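Local atomic coordinates of cyclopenase asqI (Emericella nidulans, PDB entry 5YY3), a protein that catalyses the ring contraction of 4'-methoxycyclopenin to 4'-methoxyviridicatin with release of methyl isocyanate, a zinc-dependent step in making the aspoquinolone mycotoxins. Residues S174-D179 with Q559-P564; R224-S229 with L234-P239; P239-D244 with L400-R405; G361-M366 with P391-W396; D499-N502 with S506-E509. All blocks are in the same frame, centred on the assembly; numbering follows the deposited sequence.

Contact 1. Residues S174-D179 with Q559-P564; sequences SYWRDD and QNLMLP
Asp179 and Asn560 approach from opposite directions, and the amide ND2 gives a hydrogen bond to OD2 of Asp179 over 2.8 Å. The bond lies nearly within the amide plane but meets the syn side of the carboxylate 28° out of its plane. An aspartate suits the place because its two oxygens do different work: OD2 also pairs with Lys461, while OD1 caps the N-terminus of helix 180-193 at Leu182 N. That helix carries the zinc ligands His186 and His190 in the hemocyanin-like helical domain, so the contact ties its start to a loop of the Ig-like domain. Leu561, between the two polar partners and Trp176, crosses the indole obliquely; its CD1 stands over one face near the rim and its CD2 lies 4.0 Å from Trp176 CD1. With chi1 at -157°, Trp176 swings its ring out to this leucine. The indole NE1 donates at its edge to a water 2.9 Å away, which has Leu563 O among several acceptors within hydrogen-bonding reach.

Contact 2. Residues R224-S229 with L234-P239; sequences RYETES and LPLVRP
Glu226 reaches from helix 210-231 to Leu236 and Val237 in the chain that doubles back along the helix after its C-terminal end, within the hemocyanin-like domain. Its CB lies 4.2 Å from Leu236 CD2, an apolar start to a polar side chain. CG stands anti to the carbonyl carbon (chi1 -79°), and the extended chain beyond it brings CD to 4.0 Å from the same methyl, crossing Leu236 at about a right angle. At the tip, OE2 passes 3.5 Å from Leu236 CB and accepts the amide of Val237 through its anti lone pair, at 2.9 Å from Val237 N. The same oxygen forms a salt bridge with Lys398, so this glutamate holds both the returning loop and helix 391-410. The preceding residue, Tyr225, meets Val237 CG2 at its ring edge, while its hydroxyl bonds to Arg177. At the helix end, Leu234 N bonds to Ser229 O over 3.0 Å, and Ser229 OG donates to Pro235 O at 2.8 Å from above the carbonyl plane.

Contact 3. Residues P239-D244 with L400-R405; sequences PWNQYD and LQYYGR
Van der Waals contact alone joins the two segments directly: the amide end of Asn241 rests against CB and CD2 of Tyr402, and the hydroxyl of Tyr243 faces that of Tyr403. Asn241 crosses Tyr402 at about a right angle, with the amide and ring planes 54° apart. Tyr402 has its CG anti to the backbone N (chi1 178°), which lays the base of the ring, CB and CD2, beside the Asn241 amide. The two other tyrosines come from opposite directions, yet Tyr243 OH and Tyr403 OH remain 3.7 Å apart.

Aromatic packing fills in around them. Both Tyr243 and Tyr403 meet the imidazole of His399, and Tyr243 adds a cation-pi contact with Arg295 of helix 288-304. Here the loop after helix 210-231 is packed against the helical core of the hemocyanin-like domain, whose helix 391-410 brings Leu400 against the zinc ligand His218.

The hydrogen bond that ties loop to helix comes just before segment 400-405, from Tyr243 OH to His399 NE2. Tyrosine suits position 243 by giving a broad apolar ring and a polar end. Within the helix, Arg405 grips Gln401 OE1 side-on, with NE and NH2 each 3.2 Å from that oxygen and on the same face of the amide. Arg405 also forms a salt bridge with Asp244 of the second subunit.

Contact 4. Residues G361-M366 with P391-W396; sequences GKFAEM and PCFWRW
Lys362 NZ is gripped by Glu365 OE1, 2.9 Å away in a salt bridge, and by the carbonyl oxygens of Tyr271 and Ile286; next in the helix, Phe363 turns to meet Cys392, Phe393 and Trp396. Glu365 uses its syn lone pair, and its OE2 bonds to Asn283, so the charged groups are matched on a face distinct from the apolar one. Segments 361-366 and 391-396, of helices 355-367 and 391-410, run roughly antiparallel, at 154° with axes 11.0 Å apart, in the helical core of the hemocyanin-like domain. Phe363 packs between them, a flat apolar ring that can touch three side chains at once. Cys392 SG lies 3.6 Å from Phe363 CD1, an oblique sulfur-aromatic contact, brought to the ring by a chi1 of 72° that sets SG between backbone N and carbonyl carbon. The Phe393 ring is likewise oblique to that of Phe363, their planes 52° apart, with its CZ 4.1 Å from Phe363 CB. Trp396 CB comes within 3.8 Å of Phe363 CE2. No hydrogen bond crosses between the two segments, so close apolar fit around Phe363 carries them, while Trp396 NE1 to His356 ND1 adds a polar tie between the same helices.

Contact 5. Residues D499-N502 with S506-E509; sequences DLMN and SWIE
Trp507 NE1 donates to the backbone oxygen of Met501 over 2.8 Å, the hydrogen bond that joins the two segments. It is bent, with an N-H...O angle of 141°, and the oxygen lies 23° out of the indole plane. Beside it, the Met501 side chain runs alongside the indole, pointing the same way, and its CG packs 3.8 Å from Trp507 CZ2. Methionine suits this flank: its unbranched CG can lie along the ring, and the chain bends only beyond it, at chi3. Leu500 CB meets Ser506 CB at 3.5 Å, and its CD1 lies 3.8 Å from Ser506 OG; a small serine leaves room for the leucine to come this close.

The next shell fixes these groups. Ser506 OG bonds to Asp503, within the connection between strands 487-497 and 508-517, an antiparallel pair of the Ig-like domain. Phe606 stacks on the Trp507 ring, while Ile623 of helix 623-626 touches it. In segment 499-502, Leu500 packs on Thr227 and Leu230 of helix 210-231, and on Phe246 of the second subunit.

A backbone carbonyl thus finds its donor in the one N-H of an otherwise apolar indole, so that hydrogen bonding and hydrophobic packing hold the connection together.

Overall arrangement
Contacts 1 and 2 meet along helix 210-231, where Arg224 NH1 lies 2.9 Å from Met562 O, and contact 5 reaches the same arginine through Ile508. Arg395 connects contact 4 to the loop of contacts 2 and 3: its NE lies 2.6 Å from Arg238 O, and its O lies 2.9 Å from Trp240 N. Contacts 2 and 3 share Pro239, and contacts 3 and 4 share helix 391-410. The zinc site is close to contact 4, whose Trp396 side chain is about 7 Å from that of His218 and Phe393 about 8 Å from that of His186. Asp179 of contact 1 is about 9 Å from His186, side chain to side chain. Contacts 2, 3 and 5 also touch the second subunit.

Contact 1. Residues S174-D179 with Q559-P564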
# COMPACT_ATOMS: atom_id res chain seq x y z
N SER A 174 14.87 -0.70 7.78
CA SER A 174 15.36 -1.01 9.11
C SER A 174 16.36 -2.18 9.14
O SER A 174 17.33 -2.15 9.89
CB SER A 174 14.12 -1.26 10.02
OG SER A 174 14.32 -2.33 10.90
N TYR A 175 16.14 -3.20 8.31
CA TYR A 175 17.06 -4.36 8.27
C TYR A 175 18.49 -3.94 7.91
O TYR A 175 19.48 -4.48 8.40
CB TYR A 175 16.58 -5.44 7.28
CG TYR A 175 16.72 -5.04 5.82
CD1 TYR A 175 15.70 -4.35 5.16
CD2 TYR A 175 17.88 -5.35 5.10
CE1 TYR A 175 15.84 -3.98 3.83
CE2 TYR A 175 18.02 -4.97 3.78
CZ TYR A 175 17.00 -4.29 3.14
OH TYR A 175 17.15 -3.91 1.82
N TRP A 176 18.57 -2.94 7.05
CA TRP A 176 19.84 -2.44 6.58
C TRP A 176 20.45 -1.49 7.63
O TRP A 176 21.63 -1.60 7.95
CB TRP A 176 19.63 -1.73 5.25
CG TRP A 176 20.80 -1.61 4.35
CD1 TRP A 176 21.17 -2.48 3.38
CD2 TRP A 176 21.72 -0.50 4.26
NE1 TRP A 176 22.27 -2.01 2.71
CE2 TRP A 176 22.63 -0.79 3.23
CE3 TRP A 176 21.85 0.71 4.96
CZ2 TRP A 176 23.67 0.07 2.87
CZ3 TRP A 176 22.90 1.57 4.60
CH2 TRP A 176 23.79 1.24 3.58
N ARG A 177 19.65 -0.58 8.17
CA ARG A 177 20.18 0.37 9.16
C ARG A 177 20.54 -0.28 10.50
O ARG A 177 21.48 0.16 11.17
CB ARG A 177 19.19 1.51 9.39
CG ARG A 177 18.88 2.35 8.13
CD ARG A 177 18.05 3.58 8.50
NE ARG A 177 16.90 3.19 9.33
CZ ARG A 177 15.64 3.12 8.89
NH1 ARG A 177 15.33 3.44 7.64
NH2 ARG A 177 14.69 2.73 9.72
N ASP A 178 19.80 -1.32 10.88
CA ASP A 178 20.07 -2.02 12.13
C ASP A 178 21.07 -3.15 11.97
O ASP A 178 21.34 -3.89 12.92
CB ASP A 178 18.80 -2.62 12.72
CG ASP A 178 17.88 -1.59 13.30
OD1 ASP A 178 18.36 -0.65 13.95
OD2 ASP A 178 16.65 -1.73 13.13
N ASP A 179 21.60 -3.33 10.76
CA ASP A 179 22.52 -4.44 10.55
C ASP A 179 23.67 -4.36 11.55
O ASP A 179 24.35 -3.33 11.66
CB ASP A 179 23.03 -4.45 9.12
CG ASP A 179 23.97 -5.59 8.86
OD1 ASP A 179 25.14 -5.50 9.30
OD2 ASP A 179 23.56 -6.59 8.23
N GLN A 559 30.56 -7.55 4.30
CA GLN A 559 30.46 -8.43 3.13
C GLN A 559 28.99 -8.74 2.75
O GLN A 559 28.64 -8.76 1.57
CB GLN A 559 31.23 -9.73 3.38
CG GLN A 559 31.25 -10.71 2.20
CD GLN A 559 31.82 -10.07 0.95
OE1 GLN A 559 32.99 -9.68 0.90
NE2 GLN A 559 30.98 -9.95 -0.08
N ASN A 560 28.14 -8.94 3.75
CA ASN A 560 26.74 -9.23 3.52
C ASN A 560 25.95 -8.07 2.92
O ASN A 560 24.85 -8.28 2.40
CB ASN A 560 26.06 -9.64 4.82
CG ASN A 560 25.95 -8.50 5.80
OD1 ASN A 560 26.95 -7.87 6.11
ND2 ASN A 560 24.74 -8.24 6.28
N LEU A 561 26.51 -6.85 2.96
CA LEU A 561 25.84 -5.69 2.37
C LEU A 561 26.54 -5.21 1.11
O LEU A 561 26.22 -4.13 0.61
CB LEU A 561 25.77 -4.52 3.36
CG LEU A 561 25.11 -4.79 4.70
CD1 LEU A 561 25.05 -3.51 5.52
CD2 LEU A 561 23.72 -5.38 4.50
N MET A 562 27.49 -5.98 0.60
CA MET A 562 28.29 -5.53 -0.54
C MET A 562 27.41 -5.30 -1.75
O MET A 562 27.61 -4.36 -2.51
CB MET A 562 29.39 -6.53 -0.88
CG MET A 562 30.62 -6.39 0.01
SD MET A 562 31.53 -4.88 -0.36
CE MET A 562 32.16 -5.28 -2.00
N LEU A 563 26.41 -6.16 -1.91
CA LEU A 563 25.47 -6.02 -3.02
C LEU A 563 24.22 -5.29 -2.58
O LEU A 563 23.65 -5.62 -1.54
CB LEU A 563 25.11 -7.40 -3.58
CG LEU A 563 25.68 -7.94 -4.88
CD1 LEU A 563 27.10 -7.53 -5.10
CD2 LEU A 563 25.54 -9.45 -4.90
N PRO A 564 23.77 -4.30 -3.37
CA PRO A 564 22.40 -3.82 -3.17
C PRO A 564 21.44 -4.99 -3.23
O PRO A 564 21.71 -5.93 -3.96
CB PRO A 564 22.20 -2.87 -4.35
CG PRO A 564 23.59 -2.34 -4.63
CD PRO A 564 24.50 -3.52 -4.38
O HOH W 1 22.88 -3.65 0.44

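Contact 2. Residues R224-S229 with L234-P239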
# COMPACT_ATOMS: atom_id res chain seq x y z
N ARG A 224 24.88 3.92 -1.25
CA ARG A 224 24.38 2.58 -0.97
C ARG A 224 22.97 2.59 -0.32
O ARG A 224 22.08 1.82 -0.73
CB ARG A 224 25.37 1.84 -0.08
CG ARG A 224 26.68 1.46 -0.79
CD ARG A 224 27.56 0.64 0.14
NE ARG A 224 28.80 0.20 -0.50
CZ ARG A 224 28.94 -0.97 -1.12
NH1 ARG A 224 27.91 -1.81 -1.19
NH2 ARG A 224 30.09 -1.29 -1.68
N TYR A 225 22.77 3.44 0.69
CA TYR A 225 21.47 3.58 1.33
C TYR A 225 20.38 3.99 0.35
O TYR A 225 19.25 3.48 0.38
CB TYR A 225 21.53 4.61 2.44
CG TYR A 225 20.26 4.72 3.26
CD1 TYR A 225 19.80 3.63 4.00
CD2 TYR A 225 19.52 5.90 3.30
CE1 TYR A 225 18.65 3.72 4.78
CE2 TYR A 225 18.35 6.01 4.09
CZ TYR A 225 17.93 4.90 4.81
OH TYR A 225 16.79 4.95 5.60
N GLU A 226 20.71 4.93 -0.53
CA GLU A 226 19.74 5.43 -1.48
C GLU A 226 19.46 4.37 -2.52
O GLU A 226 18.31 4.16 -2.91
CB GLU A 226 20.24 6.72 -2.13
CG GLU A 226 20.06 7.93 -1.23
CD GLU A 226 19.93 9.22 -2.01
OE1 GLU A 226 20.86 9.55 -2.78
OE2 GLU A 226 18.90 9.91 -1.86
N THR A 227 20.50 3.67 -2.96
CA THR A 227 20.32 2.59 -3.92
C THR A 227 19.47 1.48 -3.30
O THR A 227 18.62 0.88 -3.97
CB THR A 227 21.68 2.03 -4.38
OG1 THR A 227 22.40 3.07 -5.08
CG2 THR A 227 21.51 0.82 -5.29
N GLU A 228 19.69 1.20 -2.02
CA GLU A 228 18.92 0.17 -1.32
C GLU A 228 17.46 0.60 -1.27
O GLU A 228 16.54 -0.23 -1.42
CB GLU A 228 19.45 -0.05 0.09
CG GLU A 228 18.92 -1.31 0.76
CD GLU A 228 19.68 -2.56 0.35
OE1 GLU A 228 20.55 -2.47 -0.55
OE2 GLU A 228 19.42 -3.64 0.93
N SER A 229 17.24 1.89 -1.04
CA SER A 229 15.91 2.48 -1.11
C SER A 229 15.21 2.22 -2.46
O SER A 229 14.05 1.84 -2.50
CB SER A 229 16.00 3.98 -0.85
OG SER A 229 14.75 4.46 -0.37
N LEU A 234 11.25 2.73 -2.81
CA LEU A 234 10.99 3.80 -1.85
C LEU A 234 11.61 5.13 -2.31
O LEU A 234 12.46 5.15 -3.20
CB LEU A 234 11.52 3.40 -0.47
CG LEU A 234 10.95 2.10 0.08
CD1 LEU A 234 11.58 1.73 1.42
CD2 LEU A 234 9.45 2.23 0.22
N PRO A 235 11.17 6.25 -1.75
CA PRO A 235 11.74 7.51 -2.24
C PRO A 235 13.23 7.69 -1.92
O PRO A 235 13.78 7.06 -1.01
CB PRO A 235 10.89 8.58 -1.54
CG PRO A 235 10.03 7.89 -0.58
CD PRO A 235 9.93 6.47 -0.98
N LEU A 236 13.87 8.56 -2.69
CA LEU A 236 15.22 8.97 -2.40
C LEU A 236 15.19 9.80 -1.12
O LEU A 236 14.14 10.32 -0.72
CB LEU A 236 15.82 9.76 -3.57
CG LEU A 236 16.12 9.04 -4.89
CD1 LEU A 236 16.48 10.04 -5.99
CD2 LEU A 236 17.22 7.99 -4.75
N VAL A 237 16.33 9.92 -0.45
CA VAL A 237 16.39 10.66 0.81
C VAL A 237 16.35 12.17 0.60
O VAL A 237 17.06 12.70 -0.28
CB VAL A 237 17.66 10.29 1.58
CG1 VAL A 237 17.98 11.34 2.62
CG2 VAL A 237 17.48 8.91 2.22
N ARG A 238 15.53 12.87 1.38
CA ARG A 238 15.55 14.33 1.41
C ARG A 238 16.73 14.78 2.27
O ARG A 238 16.76 14.53 3.46
CB ARG A 238 14.25 14.92 1.96
CG ARG A 238 14.11 16.44 1.72
CD ARG A 238 13.03 17.08 2.62
NE ARG A 238 11.94 16.14 2.81
CZ ARG A 238 11.22 15.99 3.92
NH1 ARG A 238 11.45 16.73 4.99
NH2 ARG A 238 10.26 15.09 3.93
N PRO A 239 17.70 15.46 1.66
CA PRO A 239 18.85 15.88 2.47
C PRO A 239 18.46 16.90 3.51
O PRO A 239 17.46 17.60 3.33
CB PRO A 239 19.82 16.47 1.45
CG PRO A 239 18.95 16.86 0.29
CD PRO A 239 17.81 15.89 0.25

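Contact 3. Residues P239-D244 with L400-R405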
# COMPACT_ATOMS: atom_id res chain seq x y z
N PRO A 239 17.70 15.46 1.66
CA PRO A 239 18.85 15.88 2.47
C PRO A 239 18.46 16.90 3.51
O PRO A 239 17.46 17.60 3.33
CB PRO A 239 19.82 16.47 1.45
CG PRO A 239 18.95 16.86 0.29
CD PRO A 239 17.81 15.89 0.25
N TRP A 240 19.22 16.98 4.59
CA TRP A 240 18.99 17.97 5.64
C TRP A 240 19.67 19.27 5.24
O TRP A 240 20.57 19.74 5.95
CB TRP A 240 19.54 17.48 6.97
CG TRP A 240 19.09 18.28 8.17
CD1 TRP A 240 19.78 19.26 8.82
CD2 TRP A 240 17.84 18.15 8.86
NE1 TRP A 240 19.04 19.75 9.86
CE2 TRP A 240 17.84 19.09 9.91
CE3 TRP A 240 16.72 17.33 8.68
CZ2 TRP A 240 16.77 19.23 10.78
CZ3 TRP A 240 15.65 17.47 9.54
CH2 TRP A 240 15.69 18.42 10.58
N ASN A 241 19.25 19.83 4.10
CA ASN A 241 19.85 21.06 3.58
C ASN A 241 19.23 22.31 4.20
O ASN A 241 19.91 23.32 4.37
CB ASN A 241 19.72 21.11 2.05
CG ASN A 241 20.71 20.19 1.34
OD1 ASN A 241 21.79 19.91 1.86
ND2 ASN A 241 20.33 19.70 0.16
N GLN A 242 17.94 22.22 4.52
CA GLN A 242 17.21 23.27 5.21
C GLN A 242 17.09 22.89 6.70
O GLN A 242 16.47 21.88 7.05
CB GLN A 242 15.83 23.48 4.55
CG GLN A 242 15.89 23.72 3.02
CD GLN A 242 14.51 23.94 2.35
OE1 GLN A 242 13.45 23.84 3.00
NE2 GLN A 242 14.52 24.24 1.05
N TYR A 243 17.68 23.68 7.58
CA TYR A 243 17.81 23.27 8.99
C TYR A 243 16.53 23.49 9.81
O TYR A 243 16.43 23.06 10.96
CB TYR A 243 18.98 24.02 9.66
CG TYR A 243 20.35 23.71 9.09
CD1 TYR A 243 20.52 22.71 8.14
CD2 TYR A 243 21.47 24.45 9.50
CE1 TYR A 243 21.78 22.44 7.61
CE2 TYR A 243 22.74 24.18 8.97
CZ TYR A 243 22.88 23.17 8.03
OH TYR A 243 24.12 22.89 7.51
N ASP A 244 15.54 24.15 9.21
CA ASP A 244 14.23 24.30 9.84
C ASP A 244 13.27 23.23 9.34
O ASP A 244 12.06 23.43 9.30
CB ASP A 244 13.66 25.69 9.57
CG ASP A 244 13.55 25.98 8.08
OD1 ASP A 244 14.23 25.27 7.29
OD2 ASP A 244 12.81 26.92 7.70
N LEU A 400 25.94 16.30 4.22
CA LEU A 400 27.40 16.23 4.06
C LEU A 400 27.77 15.94 2.60
O LEU A 400 28.66 16.59 2.03
CB LEU A 400 28.01 15.14 4.96
CG LEU A 400 27.79 15.36 6.45
CD1 LEU A 400 28.37 14.22 7.25
CD2 LEU A 400 28.41 16.69 6.87
N GLN A 401 27.07 14.98 1.99
CA GLN A 401 27.36 14.61 0.60
C GLN A 401 27.20 15.82 -0.34
O GLN A 401 27.89 15.92 -1.37
CB GLN A 401 26.46 13.47 0.13
CG GLN A 401 26.85 12.89 -1.22
CD GLN A 401 25.72 12.07 -1.85
OE1 GLN A 401 24.61 12.58 -2.07
NE2 GLN A 401 26.01 10.80 -2.15
N TYR A 402 26.30 16.74 0.02
CA TYR A 402 26.05 17.92 -0.81
C TYR A 402 27.31 18.78 -0.97
O TYR A 402 27.61 19.28 -2.06
CB TYR A 402 24.89 18.75 -0.23
CG TYR A 402 24.60 20.02 -0.99
CD1 TYR A 402 24.43 20.01 -2.36
CD2 TYR A 402 24.46 21.24 -0.32
CE1 TYR A 402 24.16 21.17 -3.07
CE2 TYR A 402 24.18 22.42 -1.01
CZ TYR A 402 24.03 22.38 -2.39
OH TYR A 402 23.75 23.53 -3.09
N TYR A 403 28.08 18.92 0.11
CA TYR A 403 29.31 19.69 0.02
C TYR A 403 30.27 19.03 -0.98
O TYR A 403 30.91 19.72 -1.79
CB TYR A 403 29.96 19.82 1.40
CG TYR A 403 29.13 20.63 2.37
CD1 TYR A 403 29.29 22.00 2.48
CD2 TYR A 403 28.16 20.02 3.17
CE1 TYR A 403 28.53 22.74 3.36
CE2 TYR A 403 27.39 20.75 4.05
CZ TYR A 403 27.58 22.10 4.15
OH TYR A 403 26.81 22.82 5.04
N GLY A 404 30.33 17.71 -0.93
CA GLY A 404 31.07 16.93 -1.92
C GLY A 404 30.61 17.17 -3.35
O GLY A 404 31.44 17.29 -4.24
N ARG A 405 29.31 17.23 -3.58
CA ARG A 405 28.80 17.53 -4.92
C ARG A 405 29.23 18.91 -5.41
O ARG A 405 29.61 19.06 -6.57
CB ARG A 405 27.27 17.42 -4.96
CG ARG A 405 26.76 16.02 -4.67
CD ARG A 405 25.23 15.97 -4.70
NE ARG A 405 24.76 14.61 -4.50
CZ ARG A 405 24.52 13.77 -5.50
NH1 ARG A 405 24.72 14.18 -6.75
NH2 ARG A 405 24.11 12.54 -5.25

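Contact 4. Residues G361-M366 with P391-W396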
# COMPACT_ATOMS: atom_id res chain seq x y z
N GLY A 361 25.00 17.09 17.15
CA GLY A 361 24.59 17.55 18.47
C GLY A 361 23.17 18.07 18.53
O GLY A 361 22.47 17.88 19.54
N LYS A 362 22.71 18.71 17.45
CA LYS A 362 21.34 19.21 17.40
C LYS A 362 20.32 18.06 17.30
O LYS A 362 19.23 18.17 17.84
CB LYS A 362 21.18 20.18 16.23
CG LYS A 362 22.07 21.42 16.32
CD LYS A 362 21.68 22.33 17.51
CE LYS A 362 20.45 23.16 17.16
NZ LYS A 362 19.95 24.01 18.29
N PHE A 363 20.67 16.96 16.62
CA PHE A 363 19.77 15.81 16.59
C PHE A 363 19.72 15.14 17.97
O PHE A 363 18.67 14.67 18.39
CB PHE A 363 20.19 14.80 15.52
CG PHE A 363 20.03 15.30 14.11
CD1 PHE A 363 18.78 15.37 13.52
CD2 PHE A 363 21.15 15.68 13.37
CE1 PHE A 363 18.64 15.83 12.21
CE2 PHE A 363 21.01 16.15 12.07
CZ PHE A 363 19.76 16.23 11.49
N ALA A 364 20.84 15.10 18.67
CA ALA A 364 20.85 14.60 20.04
C ALA A 364 19.96 15.48 20.91
O ALA A 364 19.19 15.00 21.72
CB ALA A 364 22.27 14.55 20.59
N GLU A 365 20.08 16.79 20.71
CA GLU A 365 19.36 17.76 21.51
C GLU A 365 17.86 17.67 21.23
O GLU A 365 17.03 17.71 22.14
CB GLU A 365 19.89 19.17 21.24
CG GLU A 365 19.10 20.27 21.87
CD GLU A 365 19.53 21.65 21.41
OE1 GLU A 365 19.51 21.92 20.18
OE2 GLU A 365 19.90 22.46 22.28
N MET A 366 17.51 17.53 19.95
CA MET A 366 16.12 17.30 19.54
C MET A 366 15.49 16.07 20.19
O MET A 366 14.32 16.07 20.55
CB MET A 366 16.04 17.18 18.02
CG MET A 366 14.73 16.58 17.51
SD MET A 366 14.95 15.70 15.96
CE MET A 366 15.61 17.00 14.96
N PRO A 391 16.99 7.27 10.90
CA PRO A 391 16.85 7.91 9.58
C PRO A 391 17.24 9.39 9.57
O PRO A 391 17.60 9.89 8.50
CB PRO A 391 15.36 7.75 9.26
CG PRO A 391 14.92 6.58 10.07
CD PRO A 391 15.71 6.70 11.37
N CYS A 392 17.19 10.09 10.70
CA CYS A 392 17.59 11.50 10.65
C CYS A 392 19.08 11.64 10.31
O CYS A 392 19.48 12.61 9.67
CB CYS A 392 17.26 12.23 11.97
SG CYS A 392 18.26 11.85 13.42
N PHE A 393 19.91 10.67 10.69
CA PHE A 393 21.33 10.83 10.40
C PHE A 393 21.63 10.60 8.93
O PHE A 393 22.61 11.14 8.40
CB PHE A 393 22.16 9.90 11.29
CG PHE A 393 22.18 10.33 12.73
CD1 PHE A 393 21.34 9.74 13.67
CD2 PHE A 393 22.98 11.38 13.14
CE1 PHE A 393 21.35 10.14 14.99
CE2 PHE A 393 22.98 11.81 14.47
CZ PHE A 393 22.17 11.19 15.39
N TRP A 394 20.79 9.82 8.26
CA TRP A 394 20.99 9.59 6.83
C TRP A 394 20.65 10.86 6.11
O TRP A 394 21.25 11.17 5.08
CB TRP A 394 20.16 8.39 6.34
CG TRP A 394 20.78 7.12 6.83
CD1 TRP A 394 20.46 6.45 7.97
CD2 TRP A 394 21.92 6.45 6.26
NE1 TRP A 394 21.30 5.36 8.12
CE2 TRP A 394 22.20 5.34 7.09
CE3 TRP A 394 22.70 6.66 5.12
CZ2 TRP A 394 23.24 4.45 6.81
CZ3 TRP A 394 23.72 5.78 4.85
CH2 TRP A 394 23.98 4.68 5.68
N ARG A 395 19.73 11.65 6.68
CA ARG A 395 19.41 12.93 6.07
C ARG A 395 20.57 13.91 6.29
O ARG A 395 20.89 14.72 5.42
CB ARG A 395 18.08 13.49 6.62
CG ARG A 395 16.88 12.55 6.36
CD ARG A 395 15.52 13.28 6.51
NE ARG A 395 15.63 14.57 5.84
CZ ARG A 395 14.77 15.57 5.99
NH1 ARG A 395 13.71 15.43 6.79
NH2 ARG A 395 15.00 16.71 5.34
N TRP A 396 21.24 13.81 7.44
CA TRP A 396 22.44 14.61 7.65
C TRP A 396 23.60 14.12 6.76
O TRP A 396 24.28 14.94 6.12
CB TRP A 396 22.86 14.59 9.13
CG TRP A 396 24.04 15.49 9.41
CD1 TRP A 396 25.33 15.10 9.64
CD2 TRP A 396 24.04 16.93 9.48
NE1 TRP A 396 26.13 16.20 9.85
CE2 TRP A 396 25.36 17.34 9.75
CE3 TRP A 396 23.06 17.91 9.32
CZ2 TRP A 396 25.73 18.68 9.88
CZ3 TRP A 396 23.41 19.24 9.45
CH2 TRP A 396 24.74 19.62 9.73

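Contact 5. Residues D499-N502 with S506-E509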
# COMPACT_ATOMS: atom_id res chain seq x y z
N ASP A 499 19.27 3.48 -13.18
CA ASP A 499 18.59 4.78 -13.19
C ASP A 499 19.48 5.91 -12.69
O ASP A 499 19.37 7.06 -13.14
CB ASP A 499 17.31 4.74 -12.34
CG ASP A 499 16.23 3.89 -12.96
OD1 ASP A 499 16.14 3.88 -14.21
OD2 ASP A 499 15.47 3.23 -12.21
N LEU A 500 20.37 5.60 -11.75
CA LEU A 500 21.22 6.63 -11.14
C LEU A 500 22.56 6.79 -11.84
O LEU A 500 23.37 7.63 -11.47
CB LEU A 500 21.47 6.31 -9.66
CG LEU A 500 20.27 6.01 -8.78
CD1 LEU A 500 20.72 5.69 -7.36
CD2 LEU A 500 19.32 7.19 -8.79
N MET A 501 22.79 5.98 -12.87
CA MET A 501 24.09 5.84 -13.52
C MET A 501 24.78 7.13 -13.97
O MET A 501 26.01 7.19 -13.98
CB MET A 501 23.90 4.87 -14.70
CG MET A 501 24.94 4.88 -15.77
SD MET A 501 24.39 3.87 -17.15
CE MET A 501 22.68 4.31 -17.17
N ASN A 502 24.03 8.18 -14.32
CA ASN A 502 24.67 9.43 -14.76
C ASN A 502 25.00 10.42 -13.64
O ASN A 502 25.41 11.55 -13.89
CB ASN A 502 23.80 10.14 -15.79
CG ASN A 502 23.82 9.45 -17.12
OD1 ASN A 502 24.82 8.83 -17.51
ND2 ASN A 502 22.71 9.55 -17.84
N SER A 506 26.48 8.53 -7.31
CA SER A 506 25.66 7.34 -7.14
C SER A 506 26.46 6.07 -7.41
O SER A 506 25.98 4.96 -7.16
CB SER A 506 24.44 7.38 -8.06
OG SER A 506 23.50 8.34 -7.58
N TRP A 507 27.68 6.23 -7.92
CA TRP A 507 28.50 5.08 -8.17
C TRP A 507 29.06 4.54 -6.87
O TRP A 507 29.62 5.28 -6.06
CB TRP A 507 29.61 5.42 -9.17
CG TRP A 507 29.07 5.48 -10.54
CD1 TRP A 507 28.52 6.57 -11.17
CD2 TRP A 507 28.96 4.38 -11.46
NE1 TRP A 507 28.10 6.22 -12.43
CE2 TRP A 507 28.36 4.89 -12.64
CE3 TRP A 507 29.32 3.03 -11.42
CZ2 TRP A 507 28.10 4.09 -13.75
CZ3 TRP A 507 29.06 2.23 -12.53
CH2 TRP A 507 28.46 2.76 -13.68
N ILE A 508 28.86 3.24 -6.68
CA ILE A 508 29.28 2.50 -5.50
C ILE A 508 30.59 1.74 -5.75
O ILE A 508 30.68 0.95 -6.70
CB ILE A 508 28.20 1.48 -5.10
CG1 ILE A 508 26.89 2.19 -4.74
CG2 ILE A 508 28.70 0.57 -4.00
CD1 ILE A 508 25.72 1.22 -4.54
N GLU A 509 31.60 1.97 -4.91
CA GLU A 509 32.88 1.30 -5.09
C GLU A 509 32.79 -0.15 -4.63
O GLU A 509 32.33 -0.42 -3.53
CB GLU A 509 34.01 2.03 -4.34
CG GLU A 509 35.42 1.54 -4.77
CD GLU A 509 36.54 2.02 -3.85
OE1 GLU A 509 36.24 2.81 -2.94
OE2 GLU A 509 37.71 1.60 -4.03